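Beta-ketoacyl-[acyl-carrier-protein] synthase FabY (Pseudomonas aeruginosa, PDB 4CW4) catalyses the condensation of acetyl-CoA with malonyl-ACP to make beta-acetoacetyl-ACP, the primer that initiates fatty acid biosynthesis. Local coordinates at residues Y162-A170 against I322-T333; A351-F361 against G440-S451. All blocks are in the same frame, centred on the assembly; numbering follows the deposited sequence. Where two conformers were deposited one is given.

Contact 1 and contact 2 have centres about 17 Å apart on the same side of the chain's centre, and they meet directly at Phe361. This residue appears to bond through its backbone to Ala330 (Phe361 N to Ala330 O, 2.9 Å) and Ala332 (Phe361 O to Ala332 N, 3.0 Å), while Leu331 CD2 packs 3.4 Å from Phe361 CE1. Residues 330-332 and 360-361 are thereby joined next to the predicted active site. Measured between nearest side-chain atoms, Phe361 comes within about 4 Å of His477 and Leu331 within about 7 Å; Leu331 is about 9 Å from Cys286. Contact 2 also reaches His439, whose side chain is about 3 Å from that of Glu450 on the same measure.

Contact 1: Y162-A170 against I322-T333; sequences YRALTVKSA and IEGYSAMGALAT
Residues 162-170 leave one strand, run as an irregular link past the last turns of helix 319-327 and enter the short strand 169-171, coming closest to the other segment where the CA atoms of Val167 and Thr333 stand 4.4 Å apart. Val167 is the wedge. With CG1 anti to the backbone N (chi1 169°), its other methyl, CG2, enters the corner between the helix and the chain that follows it, 3.8 Å from Leu331 CB. Its CB rests 3.7 Å from Ile322 CG2, and the CD1 methyl of the same isoleucine meets Leu165 CD1, the two side chains crossing at about a right angle. Thr166 and Thr333 lie side by side, pointing the same way, with Thr166 OG1 beside the Thr333 methyl; Thr333 is the N-cap of helix 334-341, its OG1 bonding Gly336 N.

Water joins the polar groups. In one of its two conformers Ser326 OG shares a water with Thr166 OG1 and donates to Ile322 O, 2.8 Å away, from 42° above the carbonyl plane. Two more waters link Ser169 OG to Ala332 O, one of them also accepting from Lys168 N. At the outer end Arg163 NH1 lies 4.0 Å from Glu323 OE1, a long salt bridge with the oxygen well out of the guanidinium plane; a further water accepts from NH1 and donates to OE1. Glu323 is claimed more firmly by Arg245 and Val251 N of the second subunit.

The contact thus joins the strand-linking segment to helix 319-327 near the dimer interface of this ketosynthase. Val167 and Ile322 make the apolar fit, whereas the hydroxyls and carbonyl along the same boundary meet through water, and the charge of Glu323 is probably balanced mainly from across the dimer.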
loop_
_atom_site.group_PDB
_atom_site.type_symbol
_atom_site.label_atom_id
_atom_site.label_comp_id
_atom_site.label_asym_id
_atom_site.label_seq_id
_atom_site.Cartn_x
_atom_site.Cartn_y
_atom_site.Cartn_z
ATOM N N TYR A 162 -14.938 13.927 26.681
ATOM C CA TYR A 162 -13.482 13.908 26.637
ATOM C C TYR A 162 -12.926 12.812 27.514
ATOM O O TYR A 162 -13.378 12.611 28.640
ATOM C CB TYR A 162 -12.938 15.291 27.017
ATOM C CG TYR A 162 -13.412 16.295 26.009
ATOM C CD1 TYR A 162 -14.634 16.938 26.153
ATOM C CD2 TYR A 162 -12.673 16.533 24.857
ATOM C CE1 TYR A 162 -15.096 17.807 25.176
ATOM C CE2 TYR A 162 -13.123 17.406 23.887
ATOM C CZ TYR A 162 -14.330 18.040 24.050
ATOM O OH TYR A 162 -14.776 18.914 23.074
ATOM N N ARG A 163 -11.934 12.093 26.995
ATOM C CA ARG A 163 -11.346 10.987 27.737
ATOM C C ARG A 163 -9.833 11.030 27.680
ATOM O O ARG A 163 -9.248 11.705 26.839
ATOM C CB ARG A 163 -11.854 9.643 27.207
ATOM C CG ARG A 163 -11.409 9.340 25.770
ATOM C CD ARG A 163 -11.998 8.045 25.252
ATOM N NE ARG A 163 -11.540 6.910 26.054
ATOM C CZ ARG A 163 -10.403 6.250 25.862
ATOM N NH1 ARG A 163 -9.589 6.573 24.867
ATOM N NH2 ARG A 163 -10.084 5.255 26.676
ATOM N N ALA A 164 -9.212 10.287 28.584
ATOM C CA ALA A 164 -7.766 10.178 28.613
ATOM C C ALA A 164 -7.337 8.921 27.869
ATOM O O ALA A 164 -7.992 7.891 27.950
ATOM C CB ALA A 164 -7.269 10.145 30.028
ATOM N N LEU A 165 -6.243 9.032 27.127
ATOM C CA LEU A 165 -5.611 7.865 26.514
ATOM C C LEU A 165 -4.715 7.212 27.557
ATOM O O LEU A 165 -4.153 7.885 28.419
ATOM C CB LEU A 165 -4.762 8.290 25.316
ATOM C CG LEU A 165 -5.450 9.013 24.157
ATOM C CD1 LEU A 165 -4.427 9.499 23.145
ATOM C CD2 LEU A 165 -6.437 8.084 23.471
ATOM N N THR A 166 -4.561 5.900 27.487
ATOM C CA THR A 166 -3.636 5.222 28.399
ATOM C C THR A 166 -2.166 5.486 28.036
ATOM O O THR A 166 -1.287 5.281 28.851
ATOM C CB THR A 166 -3.862 3.712 28.403
ATOM O OG1 THR A 166 -3.611 3.211 27.094
ATOM C CG2 THR A 166 -5.300 3.382 28.843
ATOM N N VAL A 167 -1.928 5.925 26.804
ATOM C CA VAL A 167 -0.598 6.219 26.270
ATOM C C VAL A 167 -0.408 7.728 26.244
ATOM O O VAL A 167 -1.300 8.454 25.798
ATOM C CB VAL A 167 -0.490 5.640 24.836
ATOM C CG1 VAL A 167 0.754 6.135 24.103
ATOM C CG2 VAL A 167 -0.518 4.117 24.907
ATOM N N LYS A 168 0.739 8.204 26.723
ATOM C CA LYS A 168 0.967 9.646 26.836
ATOM C C LYS A 168 2.169 10.131 26.030
ATOM O O LYS A 168 2.476 11.314 26.091
ATOM C CB LYS A 168 1.200 10.076 28.300
ATOM C CG LYS A 168 0.224 9.515 29.344
ATOM C CD LYS A 168 -1.170 10.058 29.212
ATOM C CE LYS A 168 -2.086 9.479 30.298
ATOM N NZ LYS A 168 -3.468 9.938 30.095
ATOM N N SER A 169 2.856 9.228 25.324
ATOM C CA SER A 169 4.149 9.537 24.720
ATOM C C SER A 169 4.227 9.179 23.240
ATOM O O SER A 169 3.499 8.331 22.769
ATOM C CB SER A 169 5.262 8.828 25.490
ATOM O OG SER A 169 4.901 7.490 25.776
ATOM N N ALA A 170 5.113 9.857 22.524
ATOM C CA ALA A 170 5.320 9.635 21.088
ATOM C C ALA A 170 6.634 10.234 20.630
ATOM O O ALA A 170 7.161 11.147 21.277
ATOM C CB ALA A 170 4.190 10.249 20.292
ATOM N N ILE A 322 -3.497 5.732 18.148
ATOM C CA ILE A 322 -3.013 5.393 19.466
ATOM C C ILE A 322 -3.956 4.383 20.120
ATOM O O ILE A 322 -3.508 3.365 20.654
ATOM C CB ILE A 322 -2.820 6.648 20.352
ATOM C CG1 ILE A 322 -1.717 7.550 19.777
ATOM C CG2 ILE A 322 -2.503 6.246 21.785
ATOM C CD1 ILE A 322 -1.685 8.939 20.398
ATOM N N GLU A 323 -5.261 4.644 20.074
ATOM C CA GLU A 323 -6.201 3.692 20.651
ATOM C C GLU A 323 -6.190 2.348 19.938
ATOM O O GLU A 323 -6.302 1.311 20.584
ATOM C CB GLU A 323 -7.619 4.251 20.724
ATOM C CG GLU A 323 -8.542 3.295 21.479
ATOM C CD GLU A 323 -9.975 3.749 21.627
ATOM O OE1 GLU A 323 -10.308 4.904 21.305
ATOM O OE2 GLU A 323 -10.783 2.921 22.100
ATOM N N GLY A 324 -6.049 2.365 18.616
ATOM C CA GLY A 324 -6.023 1.127 17.832
ATOM C C GLY A 324 -4.861 0.211 18.213
ATOM O O GLY A 324 -5.028 -0.999 18.378
ATOM N N TYR A 325 -3.669 0.785 18.347
ATOM C CA TYR A 325 -2.526 0.006 18.796
ATOM C C TYR A 325 -2.613 -0.395 20.271
ATOM O O TYR A 325 -2.235 -1.501 20.638
ATOM C CB TYR A 325 -1.214 0.725 18.505
ATOM C CG TYR A 325 -0.780 0.675 17.057
ATOM C CD1 TYR A 325 -0.305 -0.494 16.496
ATOM C CD2 TYR A 325 -0.839 1.800 16.261
ATOM C CE1 TYR A 325 0.108 -0.543 15.171
ATOM C CE2 TYR A 325 -0.415 1.772 14.942
ATOM C CZ TYR A 325 0.042 0.592 14.399
ATOM O OH TYR A 325 0.442 0.538 13.086
ATOM N N SER A 326 -3.118 0.509 21.104
ATOM C CA SER A 326 -3.321 0.206 22.513
ATOM C C SER A 326 -4.270 -0.980 22.673
ATOM O O SER A 326 -4.042 -1.862 23.494
ATOM C CB SER A 326 -3.870 1.429 23.249
ATOM O OG SER A 326 -2.937 2.493 23.240
ATOM N N ALA A 327 -5.325 -1.003 21.866
ATOM C CA ALA A 327 -6.346 -2.053 21.949
ATOM C C ALA A 327 -5.735 -3.440 21.718
ATOM O O ALA A 327 -6.259 -4.439 22.200
ATOM C CB ALA A 327 -7.481 -1.801 20.954
ATOM N N MET A 328 -4.627 -3.487 20.987
ATOM C CA MET A 328 -3.836 -4.702 20.807
ATOM C C MET A 328 -2.833 -4.963 21.922
ATOM O O MET A 328 -2.160 -5.993 21.919
ATOM C CB MET A 328 -2.992 -4.591 19.549
ATOM C CG MET A 328 -3.717 -4.189 18.311
ATOM S SD MET A 328 -2.576 -4.105 16.929
ATOM C CE MET A 328 -2.066 -5.818 16.778
ATOM N N GLY A 329 -2.685 -4.029 22.850
ATOM C CA GLY A 329 -1.658 -4.144 23.871
ATOM C C GLY A 329 -0.257 -3.895 23.344
ATOM O O GLY A 329 0.710 -4.321 23.959
ATOM N N ALA A 330 -0.140 -3.192 22.221
ATOM C CA ALA A 330 1.148 -3.023 21.532
ATOM C C ALA A 330 2.002 -1.880 22.037
ATOM O O ALA A 330 3.216 -1.886 21.809
ATOM C CB ALA A 330 0.913 -2.850 20.041
ATOM N N LEU A 331 1.386 -0.874 22.667
ATOM C CA LEU A 331 2.098 0.359 23.029
ATOM C C LEU A 331 2.468 0.412 24.493
ATOM O O LEU A 331 1.788 -0.171 25.329
ATOM C CB LEU A 331 1.259 1.593 22.719
ATOM C CG LEU A 331 0.767 1.736 21.272
ATOM C CD1 LEU A 331 -0.018 3.031 21.135
ATOM C CD2 LEU A 331 1.923 1.672 20.267
ATOM N N ALA A 332 3.545 1.137 24.789
ATOM C CA ALA A 332 3.916 1.435 26.170
ATOM C C ALA A 332 2.922 2.429 26.756
ATOM O O ALA A 332 2.810 3.553 26.281
ATOM C CB ALA A 332 5.301 2.028 26.218
ATOM N N THR A 333 2.223 2.017 27.808
ATOM C CA THR A 333 1.276 2.901 28.487
ATOM C C THR A 333 1.924 3.555 29.706
ATOM O O THR A 333 2.967 3.114 30.185
ATOM C CB THR A 333 0.075 2.110 28.996
ATOM O OG1 THR A 333 0.499 1.233 30.041
ATOM C CG2 THR A 333 -0.582 1.307 27.869
HETATM O O HOH W 1 -10.031 7.569 22.342
HETATM O O HOH W 2 -4.220 4.563 24.605
HETATM O O HOH W 3 2.913 6.270 27.353
HETATM O O HOH W 4 4.150 4.837 24.124
#

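Contact 2: A351-F361 against G440-S451; sequences ASRPFGENCGF and GSSTPANRVTES
The loop 351-361 wraps round the N-terminal end of helix 444-461, its CA atoms nearing the other segment at Pro354–Ser442 (4.0 Å) and Gly360–Thr443 (4.4 Å), with a type II turn at Arg353-Gly356. Thr443 is the N-cap of that helix, its OG1 accepting from Asn446 N. Ser442 links both limbs of the loop: OG, anti to the backbone N (chi1 -163°), accepts from Arg353 N at 2.7 Å, while its carbonyl accepts from Gly360 N.

Asn358 lies over the Ser442 peptide. Its ND2 donates to Arg353 O, which takes Gly356 N on the opposite face, and OD1 receives Arg447 NH1 at 3.1 Å from 62° above the amide carbonyl plane. The two side chains slide past each other in opposite directions. Arg447 NE pairs with Asp511, and Glu357 OE1 reaches the guanidinium through two waters.

Phe355 inserts its ring between helix 444-461 and Gly440. Arg447 O lies at its ring edge, Gly440 CA is 4.0 Å from Phe355 CE2, and Glu450 OE1 is 3.5 Å from Phe355 CZ. That oxygen accepts Gly440 N on its syn lone pair and Asn446 ND2 on the anti side; Glu450 OE2 takes His439 N and Asn536 ND2.

The Phe355 ring packs against this bonded cluster, which probably helps to fix the backbone of His439, a predicted active-site residue.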
loop_
_atom_site.group_PDB
_atom_site.type_symbol
_atom_site.label_atom_id
_atom_site.label_comp_id
_atom_site.label_asym_id
_atom_site.label_seq_id
_atom_site.Cartn_x
_atom_site.Cartn_y
_atom_site.Cartn_z
ATOM N N ALA A 351 10.358 6.093 27.353
ATOM C CA ALA A 351 9.256 5.176 27.057
ATOM C C ALA A 351 9.708 4.002 26.189
ATOM O O ALA A 351 9.144 2.912 26.274
ATOM C CB ALA A 351 8.112 5.897 26.391
ATOM N N SER A 352 10.711 4.249 25.357
ATOM C CA SER A 352 11.207 3.257 24.410
ATOM C C SER A 352 12.557 2.704 24.871
ATOM O O SER A 352 13.578 3.404 24.857
ATOM C CB SER A 352 11.307 3.867 23.022
ATOM O OG SER A 352 11.574 2.857 22.064
ATOM N N ARG A 353 12.520 1.437 25.285
ATOM C CA ARG A 353 13.615 0.748 25.971
ATOM C C ARG A 353 13.959 -0.584 25.284
ATOM O O ARG A 353 13.737 -1.656 25.854
ATOM C CB ARG A 353 13.183 0.470 27.426
ATOM C CG ARG A 353 13.107 1.718 28.290
ATOM C CD ARG A 353 12.171 1.498 29.490
ATOM N NE ARG A 353 12.106 2.605 30.444
ATOM C CZ ARG A 353 12.791 2.678 31.584
ATOM N NH1 ARG A 353 13.659 1.723 31.922
ATOM N NH2 ARG A 353 12.612 3.721 32.392
ATOM N N PRO A 354 14.383 -0.532 24.015
ATOM C CA PRO A 354 14.736 -1.774 23.303
ATOM C C PRO A 354 15.704 -2.642 24.113
ATOM O O PRO A 354 16.686 -2.133 24.621
ATOM C CB PRO A 354 15.410 -1.264 22.021
ATOM C CG PRO A 354 14.918 0.137 21.849
ATOM C CD PRO A 354 14.747 0.668 23.256
ATOM N N PHE A 355 15.392 -3.929 24.224
ATOM C CA PHE A 355 16.233 -4.924 24.894
ATOM C C PHE A 355 16.371 -4.758 26.404
ATOM O O PHE A 355 17.060 -5.547 27.029
ATOM C CB PHE A 355 17.593 -5.051 24.199
ATOM C CG PHE A 355 17.459 -5.477 22.764
ATOM C CD1 PHE A 355 17.055 -6.761 22.440
ATOM C CD2 PHE A 355 17.664 -4.572 21.753
ATOM C CE1 PHE A 355 16.859 -7.124 21.124
ATOM C CE2 PHE A 355 17.495 -4.932 20.434
ATOM C CZ PHE A 355 17.102 -6.216 20.114
ATOM N N GLY A 356 15.677 -3.771 26.982
ATOM C CA GLY A 356 15.618 -3.617 28.416
ATOM C C GLY A 356 14.306 -4.107 28.975
ATOM O O GLY A 356 13.477 -4.612 28.236
ATOM N N GLU A 357 14.129 -3.983 30.286
ATOM C CA GLU A 357 12.781 -4.056 30.847
ATOM C C GLU A 357 11.917 -3.075 30.043
ATOM O O GLU A 357 12.278 -1.910 29.869
ATOM C CB GLU A 357 12.767 -3.719 32.334
ATOM C CG GLU A 357 13.614 -4.652 33.190
ATOM C CD GLU A 357 13.118 -6.082 33.167
ATOM O OE1 GLU A 357 11.887 -6.286 33.138
ATOM O OE2 GLU A 357 13.967 -7.006 33.164
ATOM N N ASN A 358 10.798 -3.552 29.517
ATOM C CA ASN A 358 10.005 -2.739 28.605
ATOM C C ASN A 358 8.564 -3.218 28.543
ATOM O O ASN A 358 8.210 -4.221 29.186
ATOM C CB ASN A 358 10.674 -2.620 27.211
ATOM C CG ASN A 358 10.864 -3.952 26.507
ATOM O OD1 ASN A 358 10.122 -4.908 26.738
ATOM N ND2 ASN A 358 11.830 -4.000 25.580
ATOM N N CYS A 359 7.720 -2.476 27.826
ATOM C CA CYS A 359 6.282 -2.731 27.898
ATOM C C CYS A 359 5.492 -2.221 26.696
ATOM O O CYS A 359 4.313 -1.880 26.820
ATOM C CB CYS A 359 5.728 -2.127 29.185
ATOM S SG CYS A 359 5.987 -0.332 29.359
ATOM N N GLY A 360 6.110 -2.246 25.517
ATOM C CA GLY A 360 5.413 -1.899 24.287
ATOM C C GLY A 360 6.117 -0.788 23.536
ATOM O O GLY A 360 6.937 -0.048 24.101
ATOM N N PHE A 361 5.787 -0.659 22.256
ATOM C CA PHE A 361 6.447 0.323 21.430
ATOM C C PHE A 361 5.845 1.717 21.609
ATOM O O PHE A 361 4.778 1.888 22.211
ATOM C CB PHE A 361 6.573 -0.145 19.956
ATOM C CG PHE A 361 5.336 -0.017 19.086
ATOM C CD1 PHE A 361 5.049 1.156 18.415
ATOM C CD2 PHE A 361 4.563 -1.121 18.821
ATOM C CE1 PHE A 361 3.985 1.259 17.558
ATOM C CE2 PHE A 361 3.469 -1.027 17.949
ATOM C CZ PHE A 361 3.194 0.172 17.328
ATOM N N GLY A 440 14.291 -3.803 17.382
ATOM C CA GLY A 440 14.346 -3.168 18.697
ATOM C C GLY A 440 13.147 -2.297 19.002
ATOM O O GLY A 440 13.297 -1.106 19.248
ATOM N N SER A 441 11.966 -2.896 19.012
ATOM C CA SER A 441 10.724 -2.136 19.094
ATOM C C SER A 441 10.300 -1.814 20.520
ATOM O O SER A 441 9.344 -1.075 20.704
ATOM C CB SER A 441 9.606 -2.915 18.396
ATOM O OG SER A 441 9.580 -4.240 18.876
ATOM N N SER A 442 11.013 -2.347 21.512
ATOM C CA SER A 442 10.725 -2.125 22.938
ATOM C C SER A 442 9.527 -2.929 23.432
ATOM O O SER A 442 8.707 -2.411 24.190
ATOM C CB SER A 442 10.538 -0.643 23.277
ATOM O OG SER A 442 10.659 -0.409 24.679
ATOM N N THR A 443 9.468 -4.202 23.058
ATOM C CA THR A 443 8.437 -5.088 23.590
ATOM C C THR A 443 9.049 -6.337 24.201
ATOM O O THR A 443 10.131 -6.772 23.799
ATOM C CB THR A 443 7.409 -5.500 22.512
ATOM O OG1 THR A 443 7.936 -6.589 21.752
ATOM C CG2 THR A 443 7.085 -4.325 21.569
ATOM N N PRO A 444 8.354 -6.934 25.186
ATOM C CA PRO A 444 8.884 -8.159 25.789
ATOM C C PRO A 444 9.046 -9.296 24.783
ATOM O O PRO A 444 10.010 -10.057 24.856
ATOM C CB PRO A 444 7.830 -8.500 26.850
ATOM C CG PRO A 444 7.305 -7.174 27.260
ATOM C CD PRO A 444 7.266 -6.366 25.994
ATOM N N ALA A 445 8.110 -9.407 23.849
ATOM C CA ALA A 445 8.227 -10.416 22.802
ATOM C C ALA A 445 9.412 -10.136 21.889
ATOM O O ALA A 445 10.148 -11.058 21.529
ATOM C CB ALA A 445 6.951 -10.499 21.970
ATOM N N ASN A 446 9.601 -8.882 21.498
ATOM C CA ASN A 446 10.658 -8.582 20.547
ATOM C C ASN A 446 12.037 -8.791 21.158
ATOM O O ASN A 446 12.945 -9.305 20.505
ATOM C CB ASN A 446 10.597 -7.165 19.979
ATOM C CG ASN A 446 11.634 -6.971 18.884
ATOM O OD1 ASN A 446 11.457 -7.458 17.771
ATOM N ND2 ASN A 446 12.740 -6.328 19.210
ATOM N N ARG A 447 12.217 -8.393 22.402
ATOM C CA ARG A 447 13.573 -8.441 22.954
ATOM C C ARG A 447 14.078 -9.870 23.026
ATOM O O ARG A 447 15.248 -10.124 22.800
ATOM C CB ARG A 447 13.637 -7.738 24.321
ATOM C CG ARG A 447 12.989 -8.498 25.459
ATOM C CD ARG A 447 12.892 -7.645 26.717
ATOM N NE ARG A 447 12.530 -8.458 27.881
ATOM C CZ ARG A 447 11.687 -8.111 28.853
ATOM N NH1 ARG A 447 11.065 -6.948 28.837
ATOM N NH2 ARG A 447 11.470 -8.944 29.846
ATOM N N VAL A 448 13.172 -10.802 23.312
ATOM C CA VAL A 448 13.525 -12.222 23.341
ATOM C C VAL A 448 13.637 -12.797 21.916
ATOM O O VAL A 448 14.678 -13.358 21.542
ATOM C CB VAL A 448 12.506 -13.041 24.177
ATOM C CG1 VAL A 448 12.753 -14.549 24.032
ATOM C CG2 VAL A 448 12.580 -12.627 25.630
ATOM N N THR A 449 12.571 -12.661 21.127
ATOM C CA THR A 449 12.571 -13.297 19.812
ATOM C C THR A 449 13.631 -12.738 18.859
ATOM O O THR A 449 14.257 -13.497 18.127
ATOM C CB THR A 449 11.194 -13.245 19.123
ATOM O OG1 THR A 449 10.757 -11.887 18.957
ATOM C CG2 THR A 449 10.208 -13.991 19.924
ATOM N N GLU A 450 13.848 -11.425 18.871
ATOM C CA GLU A 450 14.848 -10.841 17.991
ATOM C C GLU A 450 16.251 -11.179 18.444
ATOM O O GLU A 450 17.101 -11.499 17.623
ATOM C CB GLU A 450 14.693 -9.328 17.831
ATOM C CG GLU A 450 15.607 -8.810 16.722
ATOM C CD GLU A 450 15.547 -7.317 16.433
ATOM O OE1 GLU A 450 15.073 -6.528 17.278
ATOM O OE2 GLU A 450 16.052 -6.911 15.364
ATOM N N SER A 451 16.522 -11.099 19.735
ATOM C CA SER A 451 17.862 -11.447 20.187
ATOM C C SER A 451 18.179 -12.916 19.909
ATOM O O SER A 451 19.304 -13.248 19.557
ATOM C CB SER A 451 18.063 -11.095 21.664
ATOM O OG SER A 451 17.290 -11.902 22.541
HETATM O O HOH W 5 8.500 -0.026 26.358
HETATM O O HOH W 6 9.399 1.820 20.429
HETATM O O HOH W 7 10.786 -8.633 32.712
HETATM O O HOH W 8 9.979 -5.894 31.248
#